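Local coordinates for protein UDP-glucose 4-epimerase (Campylobacter jejuni subsp. jejuni serotype O:2, PDB 7K3P) that catalyses the NAD-dependent interconversion of UDP-glucose and UDP-galactose by inverting the sugar at C4, and probably acts on the N-acetylated counterparts as well, at residues Asn192-Cys197 with Leu211-Ala216; Glu218-Lys223 with Ser336-Glu341; Ala96-Phe101 with Ala196-Thr201. The protein carries 2 engineered substitutions. All coordinates share one frame; numbering follows the deposited sequence.

Contact 1. Residues Asn192-Cys197 with Leu211-Ala216; sequences NVAGAC and LLIKVA. With NAD (nicotinamide-adenine-dinucleotide), chain C.
K214 and A196 join a helix to the loop beside the cofactor through one side-chain-to-backbone bond. The lysine's CG lies anti to its backbone N and the chain bends at chi2 (64°), then runs straight, which carries the ammonium group away from helix 212-220. K214 NZ donates to A196 O at 3.1 Å, tilted 29° from the carbonyl plane. The same nitrogen forms a salt bridge with E341, so a buried charge has both a carboxylate and a carbonyl as partners. A196 closes a type II turn from V193, its N bonded to V193 O at 3.3 Å, with G195 supplying the positive phi that such a turn needs.

N192 has CG anti to the backbone N (chi1 -178°), which sets its amide between L211 and the NAD carboxamide: N192 ND2 is 4.2 Å from L211 CD2, the two side chains crossing at about a right angle, and 3.4 Å from N7N of NAD. I213 adds an apolar touch, its CG2 meeting A194 CB at 4.1 Å. On its other flank the loop lies against the nicotinamide carboxamide: A196 CB is 3.6 Å from O7N of NAD, and V193 CG1 lies against the same amide. Strand 192-193 runs parallel to strand 242-246, whose F245 packs on I213, while I333 and A337 of helix 330-343 cover A194 and I213, and helix 280-291 backs L212.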
loop_
_atom_site.group_PDB
_atom_site.type_symbol
_atom_site.label_atom_id
_atom_site.label_comp_id
_atom_site.label_asym_id
_atom_site.label_seq_id
_atom_site.Cartn_x
_atom_site.Cartn_y
_atom_site.Cartn_z
ATOM N N ASN A 192 18.147 -13.129 1.375
ATOM C CA ASN A 192 18.703 -13.264 0.037
ATOM C C ASN A 192 18.790 -14.727 -0.431
ATOM O O ASN A 192 19.120 -15.632 0.360
ATOM C CB ASN A 192 20.090 -12.629 0.006
ATOM C CG ASN A 192 20.720 -12.675 -1.377
ATOM O OD1 ASN A 192 21.702 -13.393 -1.609
ATOM N ND2 ASN A 192 20.144 -11.926 -2.309
ATOM N N VAL A 193 18.504 -14.977 -1.706
ATOM C CA VAL A 193 18.705 -16.330 -2.222
ATOM C C VAL A 193 19.929 -16.436 -3.130
ATOM O O VAL A 193 20.075 -15.681 -4.089
ATOM C CB VAL A 193 17.415 -16.978 -2.808
ATOM C CG1 VAL A 193 16.202 -16.090 -2.613
ATOM C CG2 VAL A 193 17.607 -17.429 -4.242
ATOM N N ALA A 194 20.823 -17.362 -2.794
ATOM C CA ALA A 194 22.107 -17.481 -3.498
ATOM C C ALA A 194 21.906 -17.639 -4.999
ATOM O O ALA A 194 21.005 -18.359 -5.436
ATOM C CB ALA A 194 22.926 -18.650 -2.935
ATOM N N GLY A 195 22.728 -16.945 -5.785
ATOM C CA GLY A 195 22.662 -17.061 -7.231
ATOM C C GLY A 195 21.729 -16.091 -7.941
ATOM O O GLY A 195 21.687 -16.081 -9.168
ATOM N N ALA A 196 20.976 -15.278 -7.197
ATOM C CA ALA A 196 20.076 -14.319 -7.851
ATOM C C ALA A 196 20.865 -13.228 -8.574
ATOM O O ALA A 196 21.775 -12.628 -7.997
ATOM C CB ALA A 196 19.110 -13.716 -6.861
ATOM N N CYS A 197 20.527 -12.988 -9.841
ATOM C CA CYS A 197 21.177 -11.945 -10.633
ATOM C C CYS A 197 20.531 -10.608 -10.365
ATOM O O CYS A 197 19.372 -10.388 -10.715
ATOM C CB CYS A 197 21.047 -12.218 -12.129
ATOM S SG CYS A 197 21.762 -13.752 -12.658
ATOM N N LEU A 211 23.965 -9.144 1.386
ATOM C CA LEU A 211 24.339 -9.454 0.003
ATOM C C LEU A 211 25.707 -10.143 -0.045
ATOM O O LEU A 211 26.353 -10.189 -1.103
ATOM C CB LEU A 211 24.370 -8.173 -0.839
ATOM C CG LEU A 211 23.024 -7.482 -1.071
ATOM C CD1 LEU A 211 23.189 -6.064 -1.643
ATOM C CD2 LEU A 211 22.208 -8.336 -2.013
ATOM N N LEU A 212 26.145 -10.668 1.099
ATOM C CA LEU A 212 27.484 -11.268 1.220
ATOM C C LEU A 212 27.798 -12.371 0.197
ATOM O O LEU A 212 28.880 -12.393 -0.392
ATOM C CB LEU A 212 27.708 -11.794 2.637
ATOM C CG LEU A 212 28.876 -12.781 2.773
ATOM C CD1 LEU A 212 30.216 -12.091 2.575
ATOM C CD2 LEU A 212 28.829 -13.498 4.106
ATOM N N ILE A 213 26.861 -13.289 -0.015
ATOM C CA ILE A 213 27.087 -14.348 -0.999
ATOM C C ILE A 213 27.202 -13.792 -2.426
ATOM O O ILE A 213 28.060 -14.227 -3.203
ATOM C CB ILE A 213 26.011 -15.431 -0.931
ATOM C CG1 ILE A 213 26.016 -16.073 0.455
ATOM C CG2 ILE A 213 26.257 -16.491 -1.986
ATOM C CD1 ILE A 213 25.648 -17.552 0.448
ATOM N N LYS A 214 26.349 -12.829 -2.767
ATOM C CA LYS A 214 26.419 -12.198 -4.086
ATOM C C LYS A 214 27.789 -11.533 -4.288
ATOM O O LYS A 214 28.445 -11.736 -5.310
ATOM C CB LYS A 214 25.277 -11.189 -4.267
ATOM C CG LYS A 214 25.242 -10.491 -5.631
ATOM C CD LYS A 214 24.986 -11.474 -6.772
ATOM C CE LYS A 214 24.698 -10.747 -8.087
ATOM N NZ LYS A 214 24.449 -11.713 -9.203
ATOM N N VAL A 215 28.230 -10.765 -3.296
ATOM C CA VAL A 215 29.530 -10.095 -3.358
ATOM C C VAL A 215 30.680 -11.106 -3.473
ATOM O O VAL A 215 31.594 -10.947 -4.289
ATOM C CB VAL A 215 29.746 -9.203 -2.114
ATOM C CG1 VAL A 215 31.194 -8.744 -2.016
ATOM C CG2 VAL A 215 28.807 -8.018 -2.144
ATOM N N ALA A 216 30.628 -12.146 -2.650
ATOM C CA ALA A 216 31.635 -13.201 -2.694
ATOM C C ALA A 216 31.684 -13.846 -4.085
ATOM O O ALA A 216 32.758 -14.064 -4.636
ATOM C CB ALA A 216 31.356 -14.244 -1.624
HETATM P PA NAD C . 13.167 -12.774 -10.923
HETATM O O1A NAD C . 13.364 -11.419 -11.557
HETATM O O2A NAD C . 14.156 -13.767 -11.465
HETATM O O5B NAD C . 11.727 -13.338 -11.232
HETATM C C5B NAD C . 10.710 -12.423 -11.523
HETATM C C4B NAD C . 9.933 -12.905 -12.684
HETATM O O4B NAD C . 8.710 -12.238 -12.805
HETATM C C3B NAD C . 10.721 -12.692 -14.014
HETATM O O3B NAD C . 10.894 -13.875 -14.883
HETATM C C2B NAD C . 10.019 -11.465 -14.644
HETATM O O2B NAD C . 10.082 -11.444 -16.005
HETATM C C1B NAD C . 8.635 -11.677 -14.118
HETATM N N9A NAD C . 7.832 -10.444 -14.130
HETATM C C8A NAD C . 8.153 -9.266 -13.557
HETATM N N7A NAD C . 7.195 -8.356 -13.789
HETATM C C5A NAD C . 6.222 -8.920 -14.516
HETATM C C6A NAD C . 5.006 -8.467 -15.055
HETATM N N6A NAD C . 4.580 -7.107 -14.827
HETATM N N1A NAD C . 4.224 -9.313 -15.755
HETATM C C2A NAD C . 4.585 -10.588 -15.982
HETATM N N3A NAD C . 5.775 -11.067 -15.490
HETATM C C4A NAD C . 6.602 -10.264 -14.759
HETATM O O3 NAD C . 13.322 -12.598 -9.350
HETATM P PN NAD C . 13.455 -13.805 -8.343
HETATM O O1N NAD C . 13.114 -15.115 -9.030
HETATM O O2N NAD C . 14.868 -13.825 -7.843
HETATM O O5D NAD C . 12.458 -13.540 -7.145
HETATM C C5D NAD C . 11.094 -13.835 -7.336
HETATM C C4D NAD C . 10.254 -13.363 -6.161
HETATM O O4D NAD C . 10.827 -13.753 -4.932
HETATM C C3D NAD C . 9.975 -11.864 -6.147
HETATM O O3D NAD C . 8.689 -11.641 -5.726
HETATM C C2D NAD C . 10.862 -11.310 -5.114
HETATM O O2D NAD C . 10.405 -10.141 -4.543
HETATM C C1D NAD C . 10.970 -12.513 -4.139
HETATM N N1N NAD C . 12.231 -12.525 -3.263
HETATM C C2N NAD C . 13.419 -12.764 -3.926
HETATM C C3N NAD C . 14.605 -12.795 -3.198
HETATM C C7N NAD C . 15.908 -13.054 -3.908
HETATM O O7N NAD C . 15.961 -13.214 -5.117
HETATM N N7N NAD C . 17.108 -13.102 -3.140
HETATM C C4N NAD C . 14.574 -12.597 -1.830
HETATM C C5N NAD C . 13.384 -12.360 -1.182
HETATM C C6N NAD C . 12.181 -12.321 -1.900
HETATM O O HOH W 1 23.701 -12.508 -0.542
#

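Contact 2. Residues Glu218-Lys223 with Ser336-Glu341; sequences ECAAGK and SAFDWE
With CG anti to the backbone N (chi1 -177°) and a bend at chi2 (55°), E341 carries its carboxylate across to K223, whose own side chain comes from the opposite direction, extended beyond CG. The two meet in a salt bridge, K223 NZ to E341 OE1 at 2.8 Å. The ammonium group reaches that oxygen on its anti side, 32° out of the carboxylate plane, and its position lets it bond the main chain too: K223 NZ lies 2.9 Å from E341 O. One lysine nitrogen thus holds both the carboxylate and the backbone carbonyl of a single residue. The other oxygen, OE2, pairs with K214.

Helix 212-220 ends in a Schellman motif, which turns the chain so that K223 faces helix 330-343. G222 takes positive phi, K223 N bonds E218 O at 2.8 Å, and G222 N bonds C219 O at 3.0 Å. This C-terminal end packs against the other helix in the smaller C-terminal part of the epimerase, beyond the Rossmann sheet. F338 packs its ring against the alanines, CE1 3.9 Å from A220 CB and the backbone N of A221 near the ring plane at its edge.

E218 CG touches E341 OE1 at 3.7 Å, and the planes of the two carboxylates are almost perpendicular. Their like charges are probably offset by nearby cations, R224 pairing with E218 OE1 as the lysines do with E341.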
loop_
_atom_site.group_PDB
_atom_site.type_symbol
_atom_site.label_atom_id
_atom_site.label_comp_id
_atom_site.label_asym_id
_atom_site.label_seq_id
_atom_site.Cartn_x
_atom_site.Cartn_y
_atom_site.Cartn_z
ATOM N N GLU A 218 30.630 -12.450 -6.904
ATOM C CA GLU A 218 31.116 -11.436 -7.846
ATOM C C GLU A 218 32.649 -11.342 -7.841
ATOM O O GLU A 218 33.271 -11.191 -8.896
ATOM C CB GLU A 218 30.480 -10.061 -7.563
ATOM C CG GLU A 218 29.004 -9.923 -7.976
ATOM C CD GLU A 218 28.398 -8.577 -7.570
ATOM O OE1 GLU A 218 29.000 -7.877 -6.724
ATOM O OE2 GLU A 218 27.318 -8.221 -8.089
ATOM N N CYS A 219 33.250 -11.430 -6.654
ATOM C CA CYS A 219 34.713 -11.418 -6.527
ATOM C C CYS A 219 35.329 -12.665 -7.156
ATOM O O CYS A 219 36.313 -12.585 -7.886
ATOM C CB CYS A 219 35.140 -11.338 -5.055
ATOM S SG CYS A 219 34.840 -9.746 -4.255
ATOM N N ALA A 220 34.744 -13.817 -6.842
ATOM C CA ALA A 220 35.230 -15.096 -7.346
ATOM C C ALA A 220 35.122 -15.170 -8.864
ATOM O O ALA A 220 35.897 -15.873 -9.510
ATOM C CB ALA A 220 34.472 -16.244 -6.704
ATOM N N ALA A 221 34.161 -14.450 -9.436
ATOM C CA ALA A 221 33.977 -14.471 -10.881
ATOM C C ALA A 221 34.804 -13.389 -11.585
ATOM O O ALA A 221 34.711 -13.224 -12.803
ATOM C CB ALA A 221 32.506 -14.341 -11.235
ATOM N N GLY A 222 35.613 -12.662 -10.818
ATOM C CA GLY A 222 36.466 -11.626 -11.377
ATOM C C GLY A 222 35.717 -10.360 -11.737
ATOM O O GLY A 222 36.227 -9.519 -12.485
ATOM N N LYS A 223 34.505 -10.215 -11.205
ATOM C CA LYS A 223 33.673 -9.051 -11.504
ATOM C C LYS A 223 33.932 -7.908 -10.528
ATOM O O LYS A 223 33.857 -6.730 -10.880
ATOM C CB LYS A 223 32.192 -9.426 -11.466
ATOM C CG LYS A 223 31.723 -10.305 -12.614
ATOM C CD LYS A 223 30.205 -10.414 -12.591
ATOM C CE LYS A 223 29.697 -11.418 -13.608
ATOM N NZ LYS A 223 28.219 -11.623 -13.480
ATOM N N SER A 336 26.447 -22.976 -6.144
ATOM C CA SER A 336 25.272 -22.510 -6.871
ATOM C C SER A 336 25.379 -21.021 -7.220
ATOM O O SER A 336 25.182 -20.629 -8.375
ATOM C CB SER A 336 24.007 -22.791 -6.059
ATOM O OG SER A 336 22.873 -22.166 -6.629
ATOM N N ALA A 337 25.700 -20.197 -6.224
ATOM C CA ALA A 337 25.844 -18.759 -6.440
ATOM C C ALA A 337 26.906 -18.483 -7.494
ATOM O O ALA A 337 26.724 -17.632 -8.373
ATOM C CB ALA A 337 26.196 -18.056 -5.132
ATOM N N PHE A 338 28.018 -19.213 -7.397
ATOM C CA PHE A 338 29.138 -19.034 -8.308
ATOM C C PHE A 338 28.737 -19.373 -9.737
ATOM O O PHE A 338 29.012 -18.605 -10.666
ATOM C CB PHE A 338 30.323 -19.905 -7.884
ATOM C CG PHE A 338 31.542 -19.719 -8.742
ATOM C CD1 PHE A 338 32.056 -18.448 -8.969
ATOM C CD2 PHE A 338 32.176 -20.814 -9.319
ATOM C CE1 PHE A 338 33.182 -18.266 -9.757
ATOM C CE2 PHE A 338 33.303 -20.644 -10.111
ATOM C CZ PHE A 338 33.809 -19.369 -10.328
ATOM N N ASP A 339 28.092 -20.528 -9.899
ATOM C CA ASP A 339 27.649 -20.983 -11.210
ATOM C C ASP A 339 26.644 -20.003 -11.802
ATOM O O ASP A 339 26.761 -19.608 -12.964
ATOM C CB ASP A 339 27.028 -22.381 -11.121
ATOM C CG ASP A 339 28.047 -23.458 -10.769
ATOM O OD1 ASP A 339 29.248 -23.246 -11.032
ATOM O OD2 ASP A 339 27.640 -24.511 -10.226
ATOM N N TRP A 340 25.655 -19.606 -11.006
ATOM C CA TRP A 340 24.670 -18.652 -11.496
ATOM C C TRP A 340 25.262 -17.266 -11.764
ATOM O O TRP A 340 24.843 -16.576 -12.700
ATOM C CB TRP A 340 23.445 -18.601 -10.581
ATOM C CG TRP A 340 22.542 -19.762 -10.842
ATOM C CD1 TRP A 340 22.381 -20.878 -10.062
ATOM C CD2 TRP A 340 21.705 -19.951 -11.989
ATOM N NE1 TRP A 340 21.480 -21.737 -10.647
ATOM C CE2 TRP A 340 21.051 -21.193 -11.837
ATOM C CE3 TRP A 340 21.434 -19.184 -13.134
ATOM C CZ2 TRP A 340 20.141 -21.692 -12.783
ATOM C CZ3 TRP A 340 20.537 -19.678 -14.075
ATOM C CH2 TRP A 340 19.897 -20.920 -13.890
ATOM N N GLU A 341 26.253 -16.876 -10.966
ATOM C CA GLU A 341 26.898 -15.578 -11.129
ATOM C C GLU A 341 27.464 -15.399 -12.539
ATOM O O GLU A 341 27.299 -14.345 -13.167
ATOM C CB GLU A 341 28.019 -15.408 -10.102
ATOM C CG GLU A 341 28.679 -14.050 -10.162
ATOM C CD GLU A 341 27.671 -12.928 -10.030
ATOM O OE1 GLU A 341 27.789 -11.930 -10.773
ATOM O OE2 GLU A 341 26.758 -13.051 -9.184
#

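Contact 3. Residues Ala96-Phe101 with Ala196-Thr201; sequences ASIEVF and ACMDYT. With NAD (nicotinamide-adenine-dinucleotide), chain C.
The carboxylate of E99 accepts hydrogen bonds from two consecutive backbone amides of the facing loop, one at each oxygen. D199 N reaches OE2 of E99 at 2.7 Å through the syn lone pair, with a nearly straight N-H approach (162°). Y200 N bonds OE1 of E99 at 3.1 Å, also from the syn side but 31° out of the carboxylate plane. In the Rossmann fold of this family, residues 96-101 follow strand 90-93 of the parallel sheet, and the grip ties that connection to the loop after strand 192-193. E99 also occupies the N-cap position of helix 100-105.

A bend at chi2 (-134°) brings the E99 carboxylate to the edge of the Y200 ring, the two planes perpendicular. M198 slides past E99 in the opposite direction, its CB 3.2 Å from E99 OE1. D199 adds a second negative charge close by, probably balanced by its salt bridge to K51. Farther from the cofactor, F101 CD1 packs 3.7 Å from Y200 CD2, the side chains crossing at about a right angle. Toward the cofactor, I98 CD1 lies 4.0 Å from M198 CE, and I98 CG2 rests 3.4 Å from the ribose carbon C2D of NAD.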
loop_
_atom_site.group_PDB
_atom_site.type_symbol
_atom_site.label_atom_id
_atom_site.label_comp_id
_atom_site.label_asym_id
_atom_site.label_seq_id
_atom_site.Cartn_x
_atom_site.Cartn_y
_atom_site.Cartn_z
ATOM N N ALA A 96 7.603 -9.785 -9.811
ATOM C CA ALA A 96 7.825 -8.521 -9.129
ATOM C C ALA A 96 9.132 -7.922 -9.626
ATOM O O ALA A 96 9.895 -8.600 -10.313
ATOM C CB ALA A 96 7.903 -8.752 -7.613
ATOM N N SER A 97 9.381 -6.661 -9.257
ATOM C CA SER A 97 10.715 -6.070 -9.344
ATOM C C SER A 97 11.345 -6.233 -7.963
ATOM O O SER A 97 10.644 -6.104 -6.955
ATOM C CB SER A 97 10.621 -4.587 -9.718
ATOM O OG SER A 97 9.940 -4.427 -10.941
ATOM N N ILE A 98 12.649 -6.513 -7.895
ATOM C CA ILE A 98 13.212 -7.048 -6.648
ATOM C C ILE A 98 14.469 -6.360 -6.086
ATOM O O ILE A 98 15.062 -6.873 -5.143
ATOM C CB ILE A 98 13.542 -8.552 -6.799
ATOM C CG1 ILE A 98 14.828 -8.724 -7.625
ATOM C CG2 ILE A 98 12.343 -9.307 -7.407
ATOM C CD1 ILE A 98 15.320 -10.166 -7.771
ATOM N N GLU A 99 14.868 -5.223 -6.652
ATOM C CA GLU A 99 16.132 -4.577 -6.269
ATOM C C GLU A 99 15.920 -3.339 -5.394
ATOM O O GLU A 99 15.462 -2.289 -5.880
ATOM C CB GLU A 99 16.939 -4.185 -7.519
ATOM C CG GLU A 99 16.976 -5.274 -8.593
ATOM C CD GLU A 99 18.358 -5.510 -9.170
ATOM O OE1 GLU A 99 19.359 -5.254 -8.468
ATOM O OE2 GLU A 99 18.444 -5.959 -10.334
ATOM N N VAL A 100 16.266 -3.473 -4.115
ATOM C CA VAL A 100 16.189 -2.374 -3.156
ATOM C C VAL A 100 16.805 -1.086 -3.713
ATOM O O VAL A 100 16.158 -0.039 -3.735
ATOM C CB VAL A 100 16.852 -2.756 -1.814
ATOM C CG1 VAL A 100 17.223 -1.508 -0.996
ATOM C CG2 VAL A 100 15.937 -3.678 -1.003
ATOM N N PHE A 101 18.044 -1.172 -4.192
ATOM C CA PHE A 101 18.731 0.018 -4.692
ATOM C C PHE A 101 17.957 0.718 -5.811
ATOM O O PHE A 101 17.866 1.950 -5.836
ATOM C CB PHE A 101 20.157 -0.311 -5.148
ATOM C CG PHE A 101 20.996 0.912 -5.425
ATOM C CD1 PHE A 101 20.870 1.609 -6.628
ATOM C CD2 PHE A 101 21.902 1.373 -4.478
ATOM C CE1 PHE A 101 21.638 2.742 -6.880
ATOM C CE2 PHE A 101 22.676 2.502 -4.727
ATOM C CZ PHE A 101 22.542 3.188 -5.929
ATOM N N ALA A 196 20.976 -15.278 -7.197
ATOM C CA ALA A 196 20.076 -14.319 -7.851
ATOM C C ALA A 196 20.865 -13.228 -8.574
ATOM O O ALA A 196 21.775 -12.628 -7.997
ATOM C CB ALA A 196 19.110 -13.716 -6.861
ATOM N N CYS A 197 20.527 -12.988 -9.841
ATOM C CA CYS A 197 21.177 -11.945 -10.633
ATOM C C CYS A 197 20.531 -10.608 -10.365
ATOM O O CYS A 197 19.372 -10.388 -10.715
ATOM C CB CYS A 197 21.047 -12.218 -12.129
ATOM S SG CYS A 197 21.762 -13.752 -12.658
ATOM N N MET A 198 21.288 -9.709 -9.756
ATOM C CA MET A 198 20.800 -8.363 -9.531
ATOM C C MET A 198 21.664 -7.350 -10.273
ATOM O O MET A 198 22.895 -7.425 -10.248
ATOM C CB MET A 198 20.711 -8.079 -8.037
ATOM C CG MET A 198 19.579 -8.870 -7.412
ATOM S SD MET A 198 19.552 -8.827 -5.631
ATOM C CE MET A 198 18.539 -10.265 -5.319
ATOM N N ASP A 199 21.004 -6.422 -10.956
ATOM C CA ASP A 199 21.683 -5.477 -11.828
ATOM C C ASP A 199 22.288 -4.306 -11.061
ATOM O O ASP A 199 23.153 -3.608 -11.580
ATOM C CB ASP A 199 20.716 -4.977 -12.912
ATOM C CG ASP A 199 20.151 -6.116 -13.767
ATOM O OD1 ASP A 199 20.858 -7.134 -13.944
ATOM O OD2 ASP A 199 18.998 -5.996 -14.252
ATOM N N TYR A 200 21.850 -4.104 -9.819
ATOM C CA TYR A 200 22.279 -2.935 -9.050
ATOM C C TYR A 200 23.300 -3.219 -7.951
ATOM O O TYR A 200 23.734 -2.307 -7.250
ATOM C CB TYR A 200 21.062 -2.185 -8.496
ATOM C CG TYR A 200 20.288 -1.501 -9.593
ATOM C CD1 TYR A 200 19.369 -2.202 -10.365
ATOM C CD2 TYR A 200 20.516 -0.164 -9.889
ATOM C CE1 TYR A 200 18.680 -1.576 -11.390
ATOM C CE2 TYR A 200 19.836 0.466 -10.904
ATOM C CZ TYR A 200 18.921 -0.237 -11.651
ATOM O OH TYR A 200 18.248 0.403 -12.665
ATOM N N THR A 201 23.707 -4.474 -7.819
ATOM C CA THR A 201 24.654 -4.844 -6.769
ATOM C C THR A 201 26.108 -4.501 -7.117
ATOM O O THR A 201 26.830 -3.936 -6.296
ATOM C CB THR A 201 24.534 -6.340 -6.381
ATOM O OG1 THR A 201 24.715 -7.157 -7.546
ATOM C CG2 THR A 201 23.168 -6.624 -5.784
HETATM P PA NAD C . 13.167 -12.774 -10.923
HETATM O O1A NAD C . 13.364 -11.419 -11.557
HETATM O O2A NAD C . 14.156 -13.767 -11.465
HETATM O O5B NAD C . 11.727 -13.338 -11.232
HETATM C C5B NAD C . 10.710 -12.423 -11.523
HETATM C C4B NAD C . 9.933 -12.905 -12.684
HETATM O O4B NAD C . 8.710 -12.238 -12.805
HETATM C C3B NAD C . 10.721 -12.692 -14.014
HETATM O O3B NAD C . 10.894 -13.875 -14.883
HETATM C C2B NAD C . 10.019 -11.465 -14.644
HETATM O O2B NAD C . 10.082 -11.444 -16.005
HETATM C C1B NAD C . 8.635 -11.677 -14.118
HETATM N N9A NAD C . 7.832 -10.444 -14.130
HETATM C C8A NAD C . 8.153 -9.266 -13.557
HETATM N N7A NAD C . 7.195 -8.356 -13.789
HETATM C C5A NAD C . 6.222 -8.920 -14.516
HETATM C C6A NAD C . 5.006 -8.467 -15.055
HETATM N N6A NAD C . 4.580 -7.107 -14.827
HETATM N N1A NAD C . 4.224 -9.313 -15.755
HETATM C C2A NAD C . 4.585 -10.588 -15.982
HETATM N N3A NAD C . 5.775 -11.067 -15.490
HETATM C C4A NAD C . 6.602 -10.264 -14.759
HETATM O O3 NAD C . 13.322 -12.598 -9.350
HETATM P PN NAD C . 13.455 -13.805 -8.343
HETATM O O1N NAD C . 13.114 -15.115 -9.030
HETATM O O2N NAD C . 14.868 -13.825 -7.843
HETATM O O5D NAD C . 12.458 -13.540 -7.145
HETATM C C5D NAD C . 11.094 -13.835 -7.336
HETATM C C4D NAD C . 10.254 -13.363 -6.161
HETATM O O4D NAD C . 10.827 -13.753 -4.932
HETATM C C3D NAD C . 9.975 -11.864 -6.147
HETATM O O3D NAD C . 8.689 -11.641 -5.726
HETATM C C2D NAD C . 10.862 -11.310 -5.114
HETATM O O2D NAD C . 10.405 -10.141 -4.543
HETATM C C1D NAD C . 10.970 -12.513 -4.139
HETATM N N1N NAD C . 12.231 -12.525 -3.263
HETATM C C2N NAD C . 13.419 -12.764 -3.926
HETATM C C3N NAD C . 14.605 -12.795 -3.198
HETATM C C7N NAD C . 15.908 -13.054 -3.908
HETATM O O7N NAD C . 15.961 -13.214 -5.117
HETATM N N7N NAD C . 17.108 -13.102 -3.140
HETATM C C4N NAD C . 14.574 -12.597 -1.830
HETATM C C5N NAD C . 13.384 -12.360 -1.182
HETATM C C6N NAD C . 12.181 -12.321 -1.900
#

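The three contacts form a connected series from the NAD site to the C-terminal helix. Contacts 1 and 3 share A196 and C197, have centres about 10 Å apart, and line the nicotinamide side of the cofactor. Contacts 1 and 2 share helix 212-220, with centres about 9 Å apart, and meet where K214 NZ bonds E341 OE2 at 2.7 Å. Contacts 2 and 3, about 16 Å apart between centres, are linked by a probable hydrogen bond between T201 OG1 and E218 OE2. Along the chain, 96-101 comes first, then strand 192-193 and the loop that follows it to T201, helix 212-220 and lastly helix 330-343. Contact 2 joins these two helices behind the others, and disulfide C197-C344 ties that loop covalently to the chain's end.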